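Local coordinates for putative platelet activating factor (Streptococcus pneumoniae, PDB 2HSJ), which is of unknown function, but is probably a GDSL-type esterase or lipase of the SGNH hydrolase superfamily, at residues D[114-119]-D[165-170]; D[88-93]-D[126-131]; D[38-43]-D[79-84]; D[68-73]-D[109-114]. All coordinates share one frame; numbering follows the deposited sequence. Where two conformers were deposited one is given.

Contact 1. Residues D[114-119]-D[165-170]; sequences IIQSVA and SAYMQV. With MG (magnesium ion), chain P.
Ile115 lays its CG2 methyl over one face of the Tyr167 ring, 3.9 Å from the centroid and 15° off the ring normal, a CH-pi contact at the edge of the sheet in an α/β/α sandwich of the SGNH hydrolase type. It joins helix 104-121 to the loop that leads into the edge strand 170-173, where Tyr167 to Val170 form a type I beta turn. With CG1 of Ile115 beside the backbone N (chi1 -70°), CG2 stands anti to N and is turned to the ring, while also coming within 3.7 Å of Val170 CG2; the two aliphatic side chains meet tip to tip.

At the solvent-facing border Gln116, its chain extended, gives NE2 to Tyr167 OH over 2.9 Å. The bond is somewhat bent, and the hydroxyl lies out of the amide plane. Glu112, one turn earlier on the helix, also bonds this hydroxyl, and the two partners should fix the phenol's position. On the other flank the water between Ile115 O and Gln169 NE2 links helix to turn, donating to the carbonyl and accepting from the amide, whose NE2 also rests 3.9 Å from Ala119 CB.

The same turn forms a magnesium site with Ala164 O: Tyr167 O and Val170 O each bind the ion at 2.3 Å, and a water that donates to Met168 O lies 2.6 Å from the magnesium.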
loop_
_atom_site.group_PDB
_atom_site.type_symbol
_atom_site.label_atom_id
_atom_site.label_comp_id
_atom_site.label_asym_id
_atom_site.label_seq_id
_atom_site.Cartn_x
_atom_site.Cartn_y
_atom_site.Cartn_z
ATOM N N ILE D 114 -1.417 -29.411 -1.678
ATOM C CA ILE D 114 -1.196 -27.953 -1.502
ATOM C C ILE D 114 -2.323 -27.165 -2.219
ATOM O O ILE D 114 -2.967 -26.289 -1.644
ATOM C CB ILE D 114 0.191 -27.532 -2.006
ATOM C CG1 ILE D 114 1.289 -28.107 -1.105
ATOM C CG2 ILE D 114 0.285 -26.000 -2.076
ATOM C CD1 ILE D 114 2.653 -28.244 -1.745
ATOM N N ILE D 115 -2.567 -27.512 -3.482
ATOM C CA ILE D 115 -3.609 -26.854 -4.262
ATOM C C ILE D 115 -4.946 -26.949 -3.542
ATOM O O ILE D 115 -5.678 -25.958 -3.388
ATOM C CB ILE D 115 -3.716 -27.478 -5.680
ATOM C CG1 ILE D 115 -2.484 -27.111 -6.496
ATOM C CG2 ILE D 115 -4.975 -26.997 -6.383
ATOM C CD1 ILE D 115 -2.299 -27.996 -7.719
ATOM N N GLN D 116 -5.284 -28.158 -3.091
ATOM C CA GLN D 116 -6.550 -28.337 -2.392
ATOM C C GLN D 116 -6.624 -27.575 -1.057
ATOM O O GLN D 116 -7.675 -27.060 -0.685
ATOM C CB GLN D 116 -6.818 -29.810 -2.161
ATOM C CG GLN D 116 -6.984 -30.572 -3.445
ATOM C CD GLN D 116 -7.049 -32.068 -3.212
ATOM O OE1 GLN D 116 -6.709 -32.562 -2.135
ATOM N NE2 GLN D 116 -7.475 -32.793 -4.217
ATOM N N SER D 117 -5.504 -27.489 -0.337
ATOM C CA SER D 117 -5.517 -26.766 0.923
ATOM C C SER D 117 -5.704 -25.253 0.687
ATOM O O SER D 117 -6.483 -24.583 1.380
ATOM C CB SER D 117 -4.233 -27.072 1.669
ATOM O OG SER D 117 -4.261 -26.506 2.969
ATOM N N VAL D 118 -5.019 -24.732 -0.319
ATOM C CA VAL D 118 -5.185 -23.326 -0.684
ATOM C C VAL D 118 -6.625 -23.020 -1.101
ATOM O O VAL D 118 -7.164 -21.966 -0.724
ATOM C CB VAL D 118 -4.197 -22.928 -1.797
ATOM C CG1 VAL D 118 -4.501 -21.504 -2.332
ATOM C CG2 VAL D 118 -2.754 -23.032 -1.293
ATOM N N ALA D 119 -7.259 -23.939 -1.841
ATOM C CA ALA D 119 -8.656 -23.761 -2.313
ATOM C C ALA D 119 -9.649 -23.573 -1.166
ATOM O O ALA D 119 -10.630 -22.828 -1.279
ATOM C CB ALA D 119 -9.107 -24.971 -3.166
ATOM N N SER D 165 -4.261 -28.957 -15.212
ATOM C CA SER D 165 -5.465 -29.045 -16.059
ATOM C C SER D 165 -6.679 -29.547 -15.278
ATOM O O SER D 165 -7.797 -29.508 -15.786
ATOM C CB SER D 165 -5.217 -29.974 -17.248
ATOM O OG SER D 165 -5.161 -31.333 -16.852
ATOM N N ALA D 166 -6.449 -30.045 -14.065
ATOM C CA ALA D 166 -7.535 -30.611 -13.247
ATOM C C ALA D 166 -8.156 -29.600 -12.280
ATOM O O ALA D 166 -9.075 -29.961 -11.535
ATOM C CB ALA D 166 -7.023 -31.840 -12.465
ATOM N N TYR D 167 -7.658 -28.360 -12.281
ATOM C CA TYR D 167 -8.135 -27.320 -11.356
ATOM C C TYR D 167 -8.312 -26.014 -12.126
ATOM O O TYR D 167 -7.344 -25.512 -12.707
ATOM C CB TYR D 167 -7.139 -27.125 -10.176
ATOM C CG TYR D 167 -7.109 -28.345 -9.282
ATOM C CD1 TYR D 167 -8.035 -28.476 -8.251
ATOM C CD2 TYR D 167 -6.205 -29.384 -9.497
ATOM C CE1 TYR D 167 -8.072 -29.619 -7.455
ATOM C CE2 TYR D 167 -6.221 -30.537 -8.706
ATOM C CZ TYR D 167 -7.166 -30.650 -7.684
ATOM O OH TYR D 167 -7.213 -31.792 -6.900
HETATM N N MSE D 168 -9.514 -25.432 -12.139
HETATM C CA MSE D 168 -9.715 -24.181 -12.870
HETATM C C MSE D 168 -8.829 -23.043 -12.337
HETATM O O MSE D 168 -8.440 -22.146 -13.092
HETATM C CB MSE D 168 -11.176 -23.721 -12.805
HETATM C CG MSE D 168 -12.128 -24.595 -13.613
HETATM SE SE MSE D 168 -11.667 -24.796 -15.540
HETATM C CE MSE D 168 -11.660 -22.893 -16.080
ATOM N N GLN D 169 -8.535 -23.075 -11.041
ATOM C CA GLN D 169 -7.778 -21.958 -10.465
ATOM C C GLN D 169 -6.263 -22.082 -10.627
ATOM O O GLN D 169 -5.519 -21.156 -10.238
ATOM C CB GLN D 169 -8.148 -21.776 -9.004
ATOM C CG GLN D 169 -7.617 -22.859 -8.116
ATOM C CD GLN D 169 -8.497 -24.132 -8.020
ATOM O OE1 GLN D 169 -9.355 -24.444 -8.883
ATOM N NE2 GLN D 169 -8.266 -24.883 -6.949
ATOM N N VAL D 170 -5.809 -23.207 -11.188
ATOM C CA VAL D 170 -4.375 -23.449 -11.389
ATOM C C VAL D 170 -4.012 -23.295 -12.859
ATOM O O VAL D 170 -4.640 -23.919 -13.733
ATOM C CB VAL D 170 -3.963 -24.845 -10.889
ATOM C CG1 VAL D 170 -2.440 -25.007 -10.978
ATOM C CG2 VAL D 170 -4.415 -25.033 -9.453
HETATM MG MG MG P . -6.152 -25.298 -14.690
HETATM O O HOH W 1 -6.411 -23.750 -5.157
HETATM O O HOH W 2 -7.396 -23.167 -15.437
#

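Contact 2. Residues D[88-93]-D[126-131]; sequences KIFLLI and EIKLLS
Lys128 stacks its aliphatic chain on the Phe90 ring of the neighbouring strand. CB sits almost exactly above the ring, 3.9 Å from the centroid and 5° off its normal, and CG lies 3.6 Å from CE1. A bend at chi2 (-62°) then carries the rest of the chain past the ring to Lys88, where the CE atoms of the two lysines pack 4.0 Å apart. At the tip, NZ makes a long, weak salt bridge to Glu126 OE1 in its own strand, while its stronger partner is Glu171.

Lys88 and Glu126 run side by side in the same direction. Their charges are too far apart for a salt bridge, and a water joins them, accepting from Lys88 NZ and donating weakly to OE1; Lys88 NZ itself is paired with the terminal carboxylate of Tyr214. Lys88 NZ and Lys128 NZ, 6.0 Å apart, are thus each supplied with an anion, which probably keeps both charged in this buried setting.

On the face bearing Ile89, Ile127, Leu91 and Leu129 the packing is purely aliphatic, with Leu91 CD2 4.0 Å from Leu129 CD1. Back on the face of Phe90 and Lys128, Leu130 CD1 reaches Phe90 CD2; toward the strand ends Leu92 crosses Leu130 at about a right angle.

Four backbone bonds join the strands, from Ile89 N to Glu126 O (2.9 Å) through Lys128 N to Ile89 O and Leu91 N to Lys128 O, ending with Leu130 N to Leu91 O. This in-register parallel pairing, with helix 104-121 as the main helix of the crossover, is the beta-alpha-beta unit of a flavodoxin-like α/β/α sheet.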
loop_
_atom_site.group_PDB
_atom_site.type_symbol
_atom_site.label_atom_id
_atom_site.label_comp_id
_atom_site.label_asym_id
_atom_site.label_seq_id
_atom_site.Cartn_x
_atom_site.Cartn_y
_atom_site.Cartn_z
ATOM N N LYS D 88 -2.965 -13.960 -6.344
ATOM C CA LYS D 88 -2.261 -15.065 -6.960
ATOM C C LYS D 88 -1.166 -15.542 -6.047
ATOM O O LYS D 88 -0.553 -14.758 -5.302
ATOM C CB LYS D 88 -1.610 -14.648 -8.298
ATOM C CG LYS D 88 -2.592 -14.134 -9.338
ATOM C CD LYS D 88 -1.849 -13.712 -10.578
ATOM C CE LYS D 88 -2.805 -13.262 -11.660
ATOM N NZ LYS D 88 -3.449 -11.998 -11.283
ATOM N N ILE D 89 -0.923 -16.841 -6.131
ATOM C CA ILE D 89 0.242 -17.487 -5.536
ATOM C C ILE D 89 1.064 -18.053 -6.672
ATOM O O ILE D 89 0.544 -18.796 -7.492
ATOM C CB ILE D 89 -0.192 -18.649 -4.611
ATOM C CG1 ILE D 89 -0.898 -18.094 -3.373
ATOM C CG2 ILE D 89 1.013 -19.537 -4.215
ATOM C CD1 ILE D 89 -1.810 -19.133 -2.662
ATOM N N PHE D 90 2.336 -17.666 -6.740
ATOM C CA PHE D 90 3.270 -18.270 -7.698
ATOM C C PHE D 90 4.024 -19.339 -6.948
ATOM O O PHE D 90 4.583 -19.069 -5.883
ATOM C CB PHE D 90 4.247 -17.235 -8.236
ATOM C CG PHE D 90 3.693 -16.407 -9.350
ATOM C CD1 PHE D 90 2.496 -15.717 -9.227
ATOM C CD2 PHE D 90 4.375 -16.354 -10.561
ATOM C CE1 PHE D 90 2.009 -14.966 -10.282
ATOM C CE2 PHE D 90 3.891 -15.615 -11.621
ATOM C CZ PHE D 90 2.705 -14.919 -11.487
ATOM N N LEU D 91 4.052 -20.543 -7.504
ATOM C CA LEU D 91 4.678 -21.669 -6.856
ATOM C C LEU D 91 5.782 -22.235 -7.759
ATOM O O LEU D 91 5.523 -22.695 -8.875
ATOM C CB LEU D 91 3.614 -22.725 -6.578
ATOM C CG LEU D 91 4.100 -23.970 -5.886
ATOM C CD1 LEU D 91 4.832 -23.628 -4.595
ATOM C CD2 LEU D 91 2.874 -24.876 -5.638
ATOM N N LEU D 92 7.012 -22.232 -7.234
ATOM C CA LEU D 92 8.164 -22.777 -7.944
ATOM C C LEU D 92 8.827 -23.753 -6.992
ATOM O O LEU D 92 9.507 -23.367 -6.024
ATOM C CB LEU D 92 9.186 -21.696 -8.380
ATOM C CG LEU D 92 10.431 -22.257 -9.084
ATOM C CD1 LEU D 92 10.067 -23.139 -10.321
ATOM C CD2 LEU D 92 11.295 -21.092 -9.491
ATOM N N ILE D 93 8.648 -25.037 -7.269
ATOM C CA ILE D 93 9.169 -26.057 -6.380
ATOM C C ILE D 93 9.256 -27.364 -7.123
ATOM O O ILE D 93 8.507 -27.585 -8.085
ATOM C CB ILE D 93 8.288 -26.172 -5.086
ATOM C CG1 ILE D 93 9.052 -26.918 -3.969
ATOM C CG2 ILE D 93 6.895 -26.749 -5.414
ATOM C CD1 ILE D 93 8.505 -26.654 -2.609
ATOM N N GLU D 126 -5.814 -17.447 -7.378
ATOM C CA GLU D 126 -5.266 -18.268 -8.459
ATOM C C GLU D 126 -3.903 -18.809 -8.078
ATOM O O GLU D 126 -3.163 -18.141 -7.349
ATOM C CB GLU D 126 -5.152 -17.441 -9.736
ATOM C CG GLU D 126 -6.539 -17.122 -10.308
ATOM C CD GLU D 126 -6.482 -16.197 -11.492
ATOM O OE1 GLU D 126 -5.415 -15.643 -11.769
ATOM O OE2 GLU D 126 -7.523 -16.018 -12.169
ATOM N N ILE D 127 -3.560 -20.022 -8.537
ATOM C CA ILE D 127 -2.218 -20.550 -8.351
ATOM C C ILE D 127 -1.560 -20.601 -9.705
ATOM O O ILE D 127 -2.138 -21.130 -10.659
ATOM C CB ILE D 127 -2.230 -21.959 -7.683
ATOM C CG1 ILE D 127 -2.691 -21.837 -6.224
ATOM C CG2 ILE D 127 -0.852 -22.638 -7.754
ATOM C CD1 ILE D 127 -3.001 -23.205 -5.557
ATOM N N LYS D 128 -0.375 -20.017 -9.808
ATOM C CA LYS D 128 0.433 -20.129 -11.024
ATOM C C LYS D 128 1.529 -21.132 -10.710
ATOM O O LYS D 128 2.430 -20.857 -9.908
ATOM C CB LYS D 128 0.997 -18.751 -11.398
ATOM C CG LYS D 128 -0.076 -17.665 -11.507
ATOM C CD LYS D 128 -1.077 -18.033 -12.621
ATOM C CE LYS D 128 -2.204 -17.021 -12.748
ATOM N NZ LYS D 128 -3.226 -17.465 -13.771
ATOM N N LEU D 129 1.419 -22.315 -11.312
ATOM C CA LEU D 129 2.366 -23.394 -11.015
ATOM C C LEU D 129 3.466 -23.365 -12.083
ATOM O O LEU D 129 3.234 -23.718 -13.257
ATOM C CB LEU D 129 1.642 -24.750 -11.020
ATOM C CG LEU D 129 2.465 -26.031 -10.801
ATOM C CD1 LEU D 129 3.178 -26.027 -9.414
ATOM C CD2 LEU D 129 1.542 -27.254 -10.965
ATOM N N LEU D 130 4.651 -22.928 -11.669
ATOM C CA LEU D 130 5.718 -22.735 -12.634
ATOM C C LEU D 130 6.314 -24.066 -13.038
ATOM O O LEU D 130 6.477 -24.969 -12.217
ATOM C CB LEU D 130 6.829 -21.836 -12.059
ATOM C CG LEU D 130 6.583 -20.343 -12.280
ATOM C CD1 LEU D 130 5.285 -19.811 -11.632
ATOM C CD2 LEU D 130 7.822 -19.615 -11.749
ATOM N N SER D 131 6.723 -24.161 -14.297
ATOM C CA SER D 131 7.594 -25.257 -14.680
ATOM C C SER D 131 8.856 -25.231 -13.812
ATOM O O SER D 131 9.424 -24.162 -13.580
ATOM C CB SER D 131 7.976 -25.079 -16.148
ATOM O OG SER D 131 8.662 -23.861 -16.320
HETATM O O HOH W 3 -5.909 -13.135 -10.225
HETATM O O HOH W 4 6.579 -25.304 -9.348
#

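Contact 3. Residues D[38-43]-D[79-84]; sequences LFIGDS and AHLYGG
Leu38 and Ile40, neighbours on one face of strand 37-41, meet Leu81 through their terminal methyls. Leu81 CD2 lies 3.8 Å from Ile40 CD1 and 4.1 Å from Leu38 CD1, filling the notch between the two side chains. The other branch of Leu38, CD2, approaches the Tyr82 ring obliquely, with CE2 at 4.3 Å. Ile40 divides its contacts with His80: CD1 packs on CB at 3.8 Å, and, with CG1 beside the backbone N (chi1 -61°), CG2 stands anti to N and obliquely placed near ND1 of the imidazole.

Methyls also press on backbone oxygens, Ile40 CD1 on His80 O at 3.5 Å and Leu38 CD1 on Tyr82 O at 3.6 Å. Both carbonyls are buried and have no polar partner in the model. The strand is an inner one of the five-stranded parallel sheet, between 60-64 and 88-92, and runs into the Gly41-Asp42-Ser43 start of the GDSL motif, whose fourth position here is Ile44; in relatives this serine is the nucleophile.

His80 is held at both ring nitrogens, ND1 by Arg63 O and NE2 by Tyr68 OH, which fixes the rotation of the imidazole beside Ile40, and Tyr82 OH bonds to Ser31 OG.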
loop_
_atom_site.group_PDB
_atom_site.type_symbol
_atom_site.label_atom_id
_atom_site.label_comp_id
_atom_site.label_asym_id
_atom_site.label_seq_id
_atom_site.Cartn_x
_atom_site.Cartn_y
_atom_site.Cartn_z
ATOM N N LEU D 38 1.755 -13.832 -3.599
ATOM C CA LEU D 38 2.719 -14.531 -2.756
ATOM C C LEU D 38 3.585 -15.405 -3.645
ATOM O O LEU D 38 3.038 -16.211 -4.421
ATOM C CB LEU D 38 1.993 -15.418 -1.740
ATOM C CG LEU D 38 1.304 -14.673 -0.593
ATOM C CD1 LEU D 38 0.261 -15.542 0.074
ATOM C CD2 LEU D 38 2.291 -14.223 0.500
ATOM N N PHE D 39 4.912 -15.270 -3.562
ATOM C CA PHE D 39 5.821 -16.186 -4.264
ATOM C C PHE D 39 6.265 -17.218 -3.245
ATOM O O PHE D 39 6.836 -16.865 -2.214
ATOM C CB PHE D 39 7.050 -15.445 -4.818
ATOM C CG PHE D 39 6.949 -15.095 -6.284
ATOM C CD1 PHE D 39 6.038 -14.146 -6.716
ATOM C CD2 PHE D 39 7.775 -15.708 -7.220
ATOM C CE1 PHE D 39 5.943 -13.800 -8.064
ATOM C CE2 PHE D 39 7.668 -15.380 -8.576
ATOM C CZ PHE D 39 6.758 -14.431 -8.987
ATOM N N ILE D 40 5.954 -18.481 -3.526
ATOM C CA ILE D 40 6.264 -19.585 -2.612
ATOM C C ILE D 40 7.140 -20.597 -3.341
ATOM O O ILE D 40 6.951 -20.891 -4.525
ATOM C CB ILE D 40 4.939 -20.280 -2.119
ATOM C CG1 ILE D 40 4.079 -19.254 -1.372
ATOM C CG2 ILE D 40 5.229 -21.515 -1.270
ATOM C CD1 ILE D 40 2.723 -19.824 -1.002
ATOM N N GLY D 41 8.104 -21.145 -2.624
ATOM C CA GLY D 41 8.928 -22.203 -3.217
ATOM C C GLY D 41 10.273 -22.357 -2.579
ATOM O O GLY D 41 10.415 -22.117 -1.379
ATOM N N ASP D 42 11.254 -22.742 -3.390
ATOM C CA ASP D 42 12.554 -23.177 -2.858
ATOM C C ASP D 42 13.615 -22.079 -2.942
ATOM O O ASP D 42 13.280 -20.890 -2.854
ATOM C CB ASP D 42 12.986 -24.472 -3.592
ATOM C CG ASP D 42 13.066 -24.304 -5.118
ATOM O OD1 ASP D 42 13.193 -23.142 -5.598
ATOM O OD2 ASP D 42 13.020 -25.337 -5.855
ATOM N N SER D 43 14.888 -22.432 -3.086
ATOM C CA SER D 43 15.958 -21.418 -3.073
ATOM C C SER D 43 15.770 -20.366 -4.164
ATOM O O SER D 43 16.102 -19.217 -3.975
ATOM C CB SER D 43 17.328 -22.077 -3.304
ATOM O OG SER D 43 17.506 -23.169 -2.441
ATOM N N ALA D 79 3.083 -21.409 7.069
ATOM C CA ALA D 79 4.107 -20.363 7.166
ATOM C C ALA D 79 4.135 -19.472 5.906
ATOM O O ALA D 79 4.741 -18.388 5.916
ATOM C CB ALA D 79 5.492 -20.989 7.420
ATOM N N HIS D 80 3.500 -19.951 4.835
ATOM C CA HIS D 80 3.711 -19.335 3.517
ATOM C C HIS D 80 2.525 -18.557 3.046
ATOM O O HIS D 80 2.573 -17.988 1.957
ATOM C CB HIS D 80 4.086 -20.409 2.500
ATOM C CG HIS D 80 5.322 -21.146 2.894
ATOM N ND1 HIS D 80 6.581 -20.781 2.460
ATOM C CD2 HIS D 80 5.500 -22.196 3.729
ATOM C CE1 HIS D 80 7.479 -21.592 2.992
ATOM N NE2 HIS D 80 6.856 -22.437 3.796
ATOM N N LEU D 81 1.466 -18.502 3.870
ATOM C CA LEU D 81 0.193 -17.893 3.439
ATOM C C LEU D 81 -0.312 -16.866 4.444
ATOM O O LEU D 81 -0.483 -17.188 5.638
ATOM C CB LEU D 81 -0.870 -18.973 3.260
ATOM C CG LEU D 81 -0.603 -20.064 2.205
ATOM C CD1 LEU D 81 -1.626 -21.204 2.320
ATOM C CD2 LEU D 81 -0.643 -19.474 0.815
ATOM N N TYR D 82 -0.556 -15.640 3.962
ATOM C CA TYR D 82 -1.296 -14.645 4.735
ATOM C C TYR D 82 -1.869 -13.615 3.788
ATOM O O TYR D 82 -1.501 -13.586 2.593
ATOM C CB TYR D 82 -0.437 -13.975 5.794
ATOM C CG TYR D 82 0.485 -12.873 5.312
ATOM C CD1 TYR D 82 0.155 -11.525 5.492
ATOM C CD2 TYR D 82 1.716 -13.177 4.710
ATOM C CE1 TYR D 82 1.006 -10.500 5.110
ATOM C CE2 TYR D 82 2.574 -12.148 4.290
ATOM C CZ TYR D 82 2.210 -10.802 4.477
ATOM O OH TYR D 82 3.056 -9.764 4.112
ATOM N N GLY D 83 -2.770 -12.799 4.324
ATOM C CA GLY D 83 -3.323 -11.673 3.603
ATOM C C GLY D 83 -4.813 -11.756 3.418
ATOM O O GLY D 83 -5.392 -12.848 3.368
ATOM N N GLY D 84 -5.417 -10.593 3.284
ATOM C CA GLY D 84 -6.849 -10.501 3.056
ATOM C C GLY D 84 -7.274 -10.337 1.609
ATOM O O GLY D 84 -8.491 -10.280 1.336
#

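Contact 4. Residues D[68-73]-D[109-114]; sequences YQTGLL and NNLEAI
Thr70, Asn110 and Ile114 carry the junction between the short helix 70-75 and helix 104-121, which lie on the same side of the central sheet in the α/β/α fold of this family. Thr70 opens its helix, just after the N-cap residue Gln69, and its two branches serve different partners. OG1, placed between the backbone N and the carbonyl carbon (chi1 65°), faces Asn110, whereas CG2 turns to Leu111 and rests 4.0 Å from its CG.

Asn110 crosses Thr70 at about a right angle. Its CB lies 3.7 Å from Thr70 CB, and beyond it ND2 gives an almost straight hydrogen bond to OG1, 3.0 Å long with 169° at the hydrogen. The acceptor lies in the amide plane, within 1° of it, so the carboxamide is well aimed. Thr70 OG1 has a second partner in Asp97 OD1; with OG1 accepting from the asparagine, its own proton is probably turned to that carboxylate. The hydroxyl therefore ties both helices to helix 95-99.

One turn further along each helix the polar pairing gives way to hydrocarbon. Ile114 sends CD1 across the side chain of Leu73, 3.8 Å from CD2 and nearly as close to CG, and the same methyl passes the carbonyl of Thr70. Leu74, next on helix 70-75, extends the packing onto Asn110 and Ile114.

Gly71, at the first turn, lies next to the carboxamide: its backbone N is 3.3 Å from Asn110 ND2, but both are donors and do not bond.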
loop_
_atom_site.group_PDB
_atom_site.type_symbol
_atom_site.label_atom_id
_atom_site.label_comp_id
_atom_site.label_asym_id
_atom_site.label_seq_id
_atom_site.Cartn_x
_atom_site.Cartn_y
_atom_site.Cartn_z
ATOM N N TYR D 68 13.974 -26.183 -0.188
ATOM C CA TYR D 68 12.625 -26.718 0.078
ATOM C C TYR D 68 12.256 -27.768 -0.958
ATOM O O TYR D 68 12.719 -27.725 -2.093
ATOM C CB TYR D 68 11.590 -25.612 -0.006
ATOM C CG TYR D 68 10.731 -25.410 1.231
ATOM C CD1 TYR D 68 11.220 -25.670 2.525
ATOM C CD2 TYR D 68 9.436 -24.871 1.105
ATOM C CE1 TYR D 68 10.411 -25.405 3.660
ATOM C CE2 TYR D 68 8.656 -24.600 2.213
ATOM C CZ TYR D 68 9.142 -24.853 3.461
ATOM O OH TYR D 68 8.363 -24.589 4.545
ATOM N N GLN D 69 11.432 -28.694 -0.518
ATOM C CA GLN D 69 10.884 -29.759 -1.344
ATOM C C GLN D 69 9.392 -29.733 -1.129
ATOM O O GLN D 69 8.915 -29.184 -0.146
ATOM C CB GLN D 69 11.396 -31.119 -0.900
ATOM C CG GLN D 69 12.884 -31.300 -1.052
ATOM C CD GLN D 69 13.357 -32.576 -0.380
ATOM O OE1 GLN D 69 14.227 -32.546 0.479
ATOM N NE2 GLN D 69 12.775 -33.697 -0.760
ATOM N N THR D 70 8.654 -30.394 -2.016
ATOM C CA THR D 70 7.183 -30.368 -1.952
ATOM C C THR D 70 6.645 -30.870 -0.612
ATOM O O THR D 70 5.696 -30.332 -0.072
ATOM C CB THR D 70 6.511 -31.168 -3.120
ATOM O OG1 THR D 70 6.834 -32.566 -3.004
ATOM C CG2 THR D 70 6.940 -30.602 -4.522
ATOM N N GLY D 71 7.249 -31.919 -0.064
ATOM C CA GLY D 71 6.780 -32.440 1.226
ATOM C C GLY D 71 6.949 -31.472 2.390
ATOM O O GLY D 71 6.078 -31.391 3.266
ATOM N N LEU D 72 8.067 -30.734 2.392
ATOM C CA LEU D 72 8.338 -29.782 3.466
ATOM C C LEU D 72 7.353 -28.621 3.379
ATOM O O LEU D 72 6.845 -28.124 4.402
ATOM C CB LEU D 72 9.769 -29.240 3.353
ATOM C CG LEU D 72 10.909 -30.254 3.418
ATOM C CD1 LEU D 72 12.246 -29.557 3.075
ATOM C CD2 LEU D 72 10.973 -30.908 4.795
ATOM N N LEU D 73 7.062 -28.213 2.148
ATOM C CA LEU D 73 6.121 -27.112 1.933
ATOM C C LEU D 73 4.725 -27.493 2.386
ATOM O O LEU D 73 4.055 -26.723 3.072
ATOM C CB LEU D 73 6.111 -26.655 0.463
ATOM C CG LEU D 73 5.021 -25.679 0.024
ATOM C CD1 LEU D 73 5.172 -24.406 0.857
ATOM C CD2 LEU D 73 5.151 -25.377 -1.470
ATOM N N ASN D 109 1.405 -35.828 -5.627
ATOM C CA ASN D 109 0.411 -35.919 -4.553
ATOM C C ASN D 109 0.583 -34.782 -3.563
ATOM O O ASN D 109 -0.404 -34.197 -3.109
ATOM C CB ASN D 109 0.489 -37.247 -3.804
ATOM C CG ASN D 109 -0.114 -38.388 -4.590
ATOM O OD1 ASN D 109 -0.820 -38.172 -5.576
ATOM N ND2 ASN D 109 0.172 -39.612 -4.163
ATOM N N ASN D 110 1.840 -34.441 -3.254
ATOM C CA ASN D 110 2.106 -33.301 -2.374
ATOM C C ASN D 110 1.572 -32.001 -2.974
ATOM O O ASN D 110 0.894 -31.229 -2.293
ATOM C CB ASN D 110 3.602 -33.159 -2.085
ATOM C CG ASN D 110 4.138 -34.243 -1.161
ATOM O OD1 ASN D 110 3.380 -34.912 -0.465
ATOM N ND2 ASN D 110 5.447 -34.399 -1.145
ATOM N N LEU D 111 1.848 -31.779 -4.263
ATOM C CA LEU D 111 1.397 -30.556 -4.925
ATOM C C LEU D 111 -0.105 -30.513 -4.992
ATOM O O LEU D 111 -0.712 -29.459 -4.795
ATOM C CB LEU D 111 1.975 -30.441 -6.332
ATOM C CG LEU D 111 3.434 -30.052 -6.368
ATOM C CD1 LEU D 111 4.034 -30.362 -7.705
ATOM C CD2 LEU D 111 3.590 -28.539 -6.011
ATOM N N GLU D 112 -0.726 -31.670 -5.269
ATOM C CA GLU D 112 -2.177 -31.707 -5.331
ATOM C C GLU D 112 -2.788 -31.348 -3.983
ATOM O O GLU D 112 -3.735 -30.556 -3.904
ATOM C CB GLU D 112 -2.680 -33.039 -5.870
ATOM C CG GLU D 112 -4.168 -32.970 -6.123
ATOM C CD GLU D 112 -4.682 -34.050 -7.045
ATOM O OE1 GLU D 112 -3.973 -35.066 -7.236
ATOM O OE2 GLU D 112 -5.811 -33.861 -7.572
ATOM N N ALA D 113 -2.202 -31.861 -2.900
ATOM C CA ALA D 113 -2.690 -31.497 -1.569
ATOM C C ALA D 113 -2.525 -29.991 -1.241
ATOM O O ALA D 113 -3.373 -29.390 -0.576
ATOM C CB ALA D 113 -1.968 -32.324 -0.522
ATOM N N ILE D 114 -1.417 -29.411 -1.678
ATOM C CA ILE D 114 -1.196 -27.953 -1.502
ATOM C C ILE D 114 -2.323 -27.165 -2.219
ATOM O O ILE D 114 -2.967 -26.289 -1.644
ATOM C CB ILE D 114 0.191 -27.532 -2.006
ATOM C CG1 ILE D 114 1.289 -28.107 -1.105
ATOM C CG2 ILE D 114 0.285 -26.000 -2.076
ATOM C CD1 ILE D 114 2.653 -28.244 -1.745
#

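Contact 2 forms the core on which the others build. Its strand 88-92 bonds to strand 37-41 of contact 3 (Phe90 N to Leu38 O, 2.8 Å), and its strand 126-130 takes Gln169 O of contact 1 on Ile127 N, also at 2.8 Å. Helix 104-121 serves contacts 1 and 4, tied again by Tyr167 OH and Glu112 OE2 at 2.6 Å. Leu73 of contact 4 touches both Leu91 of contact 2 and Ile40 of contact 3, and Tyr68 OH lies 2.7 Å from His80 NE2. The magnesium of contact 1 lies 26.7 Å from Ser43 OG, the probable nucleophile, which neighbours His196; the ion is thus remote from the presumed active site.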